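Local coordinates for protein benzoate transport porin BenP (PDB 5DL8) that probably acts as an outer-membrane porin of the OprD family, forming a calcium-binding beta-barrel channel for the passage of small molecules such as benzoate, at residues A[136-141]-A[214-219]; A[165-170]-A[203-208]. All blocks are in the same frame, centred on the assembly; numbering follows the deposited sequence. Where two conformers were deposited one is given.

Both contacts use neighbouring strands of the barrel wall, and contact 2 is nested in the chain between the two segments of contact 1. Contact 2 pairs strands 165-170 and 203-208 within the wall; contact 1 sets the loop 136-141 against 214-219, on the next strand. Their centres lie about 9 Å apart. Tyr217 N probably bonds to Leu205 O (2.8 Å), joining the two hairpin strands. On the inner face, Glu216 OE2 comes within 2.6 Å of Asp204 OD1, while Arg206 NH2 makes a salt bridge to Glu216 and a weak hydrogen bond to Asp136 O. Both contacts lie away from the calcium sites.

Contact 1 (A[136-141]-A[214-219]); sequences DLPVTA and KGEYYF
Pro138, in a loop folded into the barrel interior, rests on the inward ring of Tyr218 from wall strand 213-222, as expected for the inward-folded loops that narrow OprD-family channels. Its CB sits 3.9 Å from the centroid of the Tyr218 ring and only 13° off the ring normal, which defines a CH-pi contact over the face. CG and CD of the same proline lie beside Tyr218 CG and CD1. Tyr218 reaches this position because its CG is anti to the backbone N (chi1 172°), sending the ring from the wall toward the loop. Val139 meets the phenol end crosswise: its CG2 is 3.4 Å from Tyr218 OH. Leu137 CB adds a looser apolar contact, 4.3 Å from Tyr218 CE1.

The loop presents these groups by a tight backbone fold. Val139 has a positive phi (64°), and Thr140 N makes a weak 2.8 Å bond to Pro138 O, a classic gamma turn; Leu137 N to Thr140 O closes the bend. A water bridges loop and wall, lying 2.7 Å from Thr140 OG1 and 3.0 Å from Tyr218 OH, with a weak bond to Pro138 O. The phenol oxygen is therefore tied to the loop through water as well as by packing. Two residues before Tyr218 on the strand, Glu216 OE2 lies 3.9 Å from Pro138 CD; its strongest polar partner is Arg206.

Tyr230 of strand 226-238 packs beside both Pro138 and Tyr218, while Leu137 leans on Tyr202 and Asp204 of strand 200-210. From a second loop, between strands 278-288 and 319-328, Glu302 accepts a hydrogen bond from Val139 N and Tyr304 packs against Pro138, so the 136-141 turn touches both the wall strands and that loop.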
# COMPACT_ATOMS: atom_id res chain seq x y z
N ASP A 136 0.52 -3.83 7.40
CA ASP A 136 -0.59 -3.12 6.89
C ASP A 136 -0.79 -1.86 7.78
O ASP A 136 -1.73 -1.80 8.55
CB ASP A 136 -1.89 -3.98 6.92
CG ASP A 136 -3.09 -3.25 6.28
OD1 ASP A 136 -2.94 -2.17 5.63
OD2 ASP A 136 -4.21 -3.77 6.43
N LEU A 137 0.13 -0.90 7.66
CA LEU A 137 0.26 0.27 8.49
C LEU A 137 0.61 1.48 7.69
O LEU A 137 1.11 1.42 6.53
CB LEU A 137 1.40 0.06 9.48
CG LEU A 137 1.06 -1.05 10.53
CD1 LEU A 137 2.33 -1.52 11.15
CD2 LEU A 137 0.05 -0.66 11.62
N PRO A 138 0.40 2.64 8.29
CA PRO A 138 1.11 3.85 7.77
C PRO A 138 2.65 3.64 7.57
O PRO A 138 3.29 2.89 8.32
CB PRO A 138 0.89 4.79 8.93
CG PRO A 138 -0.55 4.37 9.38
CD PRO A 138 -0.39 2.92 9.48
N VAL A 139 3.24 4.31 6.61
CA VAL A 139 4.53 3.98 6.15
C VAL A 139 4.76 2.56 5.45
O VAL A 139 5.33 2.52 4.36
CB VAL A 139 5.65 4.06 7.29
CG1 VAL A 139 7.04 4.06 6.59
CG2 VAL A 139 5.51 5.30 8.21
N THR A 140 4.40 1.45 6.15
CA THR A 140 4.68 0.12 5.73
C THR A 140 3.37 -0.55 5.39
O THR A 140 2.71 -1.13 6.27
CB THR A 140 5.46 -0.60 6.84
OG1 THR A 140 4.67 -0.67 8.00
CG2 THR A 140 6.82 0.13 7.15
N ALA A 141 2.90 -0.46 4.17
CA ALA A 141 1.55 -1.09 3.85
C ALA A 141 1.62 -2.34 2.96
O ALA A 141 2.72 -2.79 2.59
CB ALA A 141 0.63 -0.04 3.19
N LYS A 214 -14.55 4.28 15.24
CA LYS A 214 -13.26 3.82 15.70
C LYS A 214 -12.17 4.78 15.31
O LYS A 214 -12.37 5.61 14.45
CB LYS A 214 -12.95 2.44 15.15
CG LYS A 214 -12.85 2.36 13.64
CD LYS A 214 -12.56 0.93 13.22
CE LYS A 214 -13.24 0.59 11.89
NZ LYS A 214 -12.47 1.36 10.89
N GLY A 215 -11.03 4.64 16.00
CA GLY A 215 -9.88 5.52 15.80
C GLY A 215 -8.52 4.77 15.71
O GLY A 215 -8.35 3.69 16.20
N GLU A 216 -7.52 5.41 15.22
CA GLU A 216 -6.19 4.78 15.13
C GLU A 216 -5.16 5.86 15.46
O GLU A 216 -5.26 6.98 14.98
CB GLU A 216 -6.05 4.06 13.75
CG GLU A 216 -4.61 3.59 13.45
CD GLU A 216 -4.46 2.73 12.22
OE1 GLU A 216 -5.44 2.54 11.45
OE2 GLU A 216 -3.32 2.24 11.95
N TYR A 217 -4.20 5.57 16.31
CA TYR A 217 -3.05 6.42 16.40
C TYR A 217 -1.82 5.66 16.02
O TYR A 217 -1.60 4.53 16.51
CB TYR A 217 -2.87 6.86 17.85
CG TYR A 217 -1.55 7.56 18.09
CD1 TYR A 217 -1.33 8.84 17.59
CD2 TYR A 217 -0.53 6.95 18.77
CE1 TYR A 217 -0.08 9.49 17.76
CE2 TYR A 217 0.66 7.63 19.06
CZ TYR A 217 0.91 8.88 18.50
OH TYR A 217 2.13 9.55 18.68
N TYR A 218 -0.94 6.28 15.25
CA TYR A 218 0.36 5.60 14.90
C TYR A 218 1.49 6.55 15.12
O TYR A 218 1.42 7.73 14.78
CB TYR A 218 0.35 5.27 13.36
CG TYR A 218 1.64 4.76 12.78
CD1 TYR A 218 1.94 3.43 12.76
CD2 TYR A 218 2.54 5.64 12.20
CE1 TYR A 218 3.15 2.98 12.17
CE2 TYR A 218 3.74 5.23 11.65
CZ TYR A 218 4.06 3.91 11.69
OH TYR A 218 5.25 3.58 11.11
N PHE A 219 2.59 6.00 15.57
CA PHE A 219 3.84 6.77 15.66
C PHE A 219 4.95 5.92 15.06
O PHE A 219 5.11 4.71 15.37
CB PHE A 219 4.23 7.25 17.05
CG PHE A 219 5.62 7.94 17.12
CD1 PHE A 219 5.84 9.20 16.55
CD2 PHE A 219 6.72 7.31 17.70
CE1 PHE A 219 7.13 9.86 16.62
CE2 PHE A 219 7.99 7.98 17.76
CZ PHE A 219 8.16 9.26 17.22
O HOH W 1 4.89 0.68 10.37

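Contact 2 (A[165-170]-A[203-208]); sequences LYAEIG and IDLRYQ
Glu168 O takes the shortest bond between these two strands, 2.7 Å from Asp204 N at an N-H...O angle of 166°, and also receives a CA-H...O contact from Ile203 CA at 3.3 Å. Glu168 N returns a more bent bond to Asp204 O (137°). Two residues along, Tyr166 and Arg206 form the next hydrogen-bonded pair; Tyr166 N to Arg206 O is almost straight, at 178°. Between and beyond these pairs come the non-hydrogen-bonded ones, Leu165 with Tyr207, Ala167 with Leu205 and Ile169 with Ile203, and this alternation in opposed register identifies an antiparallel ladder in the barrel wall.

The side chains of the non-hydrogen-bonded pairs turn to the outer surface of the barrel. Leu205 CD2 presses to 3.5 Å from Ala167 CB, a tight carbon contact; Ile169 CG2 meets Ile203 CD1 at 3.9 Å; and Leu165 CB lies 4.0 Å from Tyr207 CD2, the two side chains crossing at about a right angle.

The inner face is polar. The Tyr166 hydroxyl donates to Glu168 OE1 at 2.7 Å, on the anti side and well out of the carboxylate plane; Glu168 OE2 is bound by Tyr202 OH. Arg206 NE reaches the syn lone pair of Asp204 OD2 at 3.3 Å, tilted from the guanidinium plane, while Arg206 NH2 serves Tyr304 OH.

Mostly apolar groups outward and a charged network inward fit a porin wall between lipid and channel. Within that network Asp204 and Glu216 may share a proton, with Arg206 probably offsetting their remaining negative charge.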
# COMPACT_ATOMS: atom_id res chain seq x y z
N LEU A 165 -9.43 -2.19 22.68
CA LEU A 165 -8.10 -1.72 22.41
C LEU A 165 -7.15 -2.80 21.75
O LEU A 165 -6.87 -3.83 22.34
CB LEU A 165 -7.47 -1.13 23.70
CG LEU A 165 -6.04 -0.56 23.61
CD1 LEU A 165 -5.92 0.45 22.48
CD2 LEU A 165 -5.57 0.05 24.98
N TYR A 166 -6.69 -2.53 20.53
CA TYR A 166 -5.67 -3.32 19.86
C TYR A 166 -4.38 -2.47 19.85
O TYR A 166 -4.39 -1.26 19.50
CB TYR A 166 -6.10 -3.66 18.41
CG TYR A 166 -4.99 -4.27 17.57
CD1 TYR A 166 -4.02 -3.43 16.90
CD2 TYR A 166 -4.85 -5.67 17.45
CE1 TYR A 166 -2.97 -4.00 16.16
CE2 TYR A 166 -3.81 -6.22 16.66
CZ TYR A 166 -2.89 -5.39 16.05
OH TYR A 166 -1.87 -5.92 15.33
N ALA A 167 -3.24 -3.10 20.16
CA ALA A 167 -1.90 -2.39 20.09
C ALA A 167 -0.92 -3.21 19.30
O ALA A 167 -0.98 -4.40 19.33
CB ALA A 167 -1.34 -2.17 21.48
N GLU A 168 0.08 -2.56 18.72
CA GLU A 168 1.16 -3.25 18.01
C GLU A 168 2.37 -2.32 18.06
O GLU A 168 2.23 -1.11 17.90
CB GLU A 168 0.69 -3.56 16.56
CG GLU A 168 1.76 -4.08 15.64
CD GLU A 168 1.23 -4.30 14.21
OE1 GLU A 168 -0.02 -4.44 14.02
OE2 GLU A 168 2.14 -4.29 13.32
N ILE A 169 3.51 -2.91 18.38
CA ILE A 169 4.82 -2.24 18.37
C ILE A 169 5.81 -3.07 17.49
O ILE A 169 5.68 -4.26 17.34
CB ILE A 169 5.45 -2.01 19.79
CG1 ILE A 169 5.80 -3.33 20.47
CG2 ILE A 169 4.54 -1.13 20.66
CD1 ILE A 169 6.54 -3.17 21.79
N GLY A 170 6.82 -2.42 16.94
CA GLY A 170 7.80 -3.17 16.12
C GLY A 170 9.07 -2.37 15.85
O GLY A 170 9.11 -1.15 16.03
N ILE A 203 4.76 2.38 16.90
CA ILE A 203 3.58 1.94 17.74
C ILE A 203 2.31 2.27 16.98
O ILE A 203 2.22 3.34 16.31
CB ILE A 203 3.63 2.42 19.22
CG1 ILE A 203 2.29 2.24 20.00
CG2 ILE A 203 4.04 3.84 19.29
CD1 ILE A 203 2.50 2.06 21.51
N ASP A 204 1.35 1.32 16.98
CA ASP A 204 0.06 1.57 16.38
C ASP A 204 -0.99 1.13 17.35
O ASP A 204 -0.87 0.08 17.84
CB ASP A 204 -0.03 0.78 15.09
CG ASP A 204 -1.31 0.99 14.38
OD1 ASP A 204 -1.42 2.01 13.69
OD2 ASP A 204 -2.19 0.09 14.47
N LEU A 205 -2.01 1.94 17.61
CA LEU A 205 -3.10 1.70 18.56
C LEU A 205 -4.44 1.90 17.85
O LEU A 205 -4.59 2.92 17.04
CB LEU A 205 -3.00 2.72 19.70
CG LEU A 205 -1.76 2.68 20.55
CD1 LEU A 205 -1.82 3.69 21.71
CD2 LEU A 205 -1.54 1.29 21.18
N ARG A 206 -5.33 0.90 18.00
CA ARG A 206 -6.67 0.86 17.32
C ARG A 206 -7.76 0.69 18.35
O ARG A 206 -7.72 -0.24 19.11
CB ARG A 206 -6.76 -0.24 16.24
CG ARG A 206 -6.11 0.09 14.90
CD ARG A 206 -5.95 -1.11 13.90
NE ARG A 206 -4.93 -0.69 12.89
CZ ARG A 206 -4.82 -1.07 11.59
NH1 ARG A 206 -5.66 -1.98 11.09
NH2 ARG A 206 -3.87 -0.52 10.79
N TYR A 207 -8.64 1.68 18.47
CA TYR A 207 -9.65 1.73 19.54
C TYR A 207 -11.01 1.83 18.89
O TYR A 207 -11.20 2.61 17.94
CB TYR A 207 -9.39 2.89 20.56
CG TYR A 207 -10.19 2.78 21.87
CD1 TYR A 207 -11.46 3.30 22.00
CD2 TYR A 207 -9.68 2.10 22.99
CE1 TYR A 207 -12.18 3.13 23.18
CE2 TYR A 207 -10.41 1.91 24.15
CZ TYR A 207 -11.64 2.46 24.26
OH TYR A 207 -12.35 2.32 25.48
N GLN A 208 -11.86 0.93 19.32
CA GLN A 208 -13.27 0.88 18.92
C GLN A 208 -14.10 1.65 19.98
O GLN A 208 -14.30 1.23 21.09
CB GLN A 208 -13.78 -0.59 18.77
CG GLN A 208 -15.17 -0.74 18.16
CD GLN A 208 -15.15 -0.47 16.65
OE1 GLN A 208 -14.21 -0.82 15.95
NE2 GLN A 208 -16.22 0.14 16.15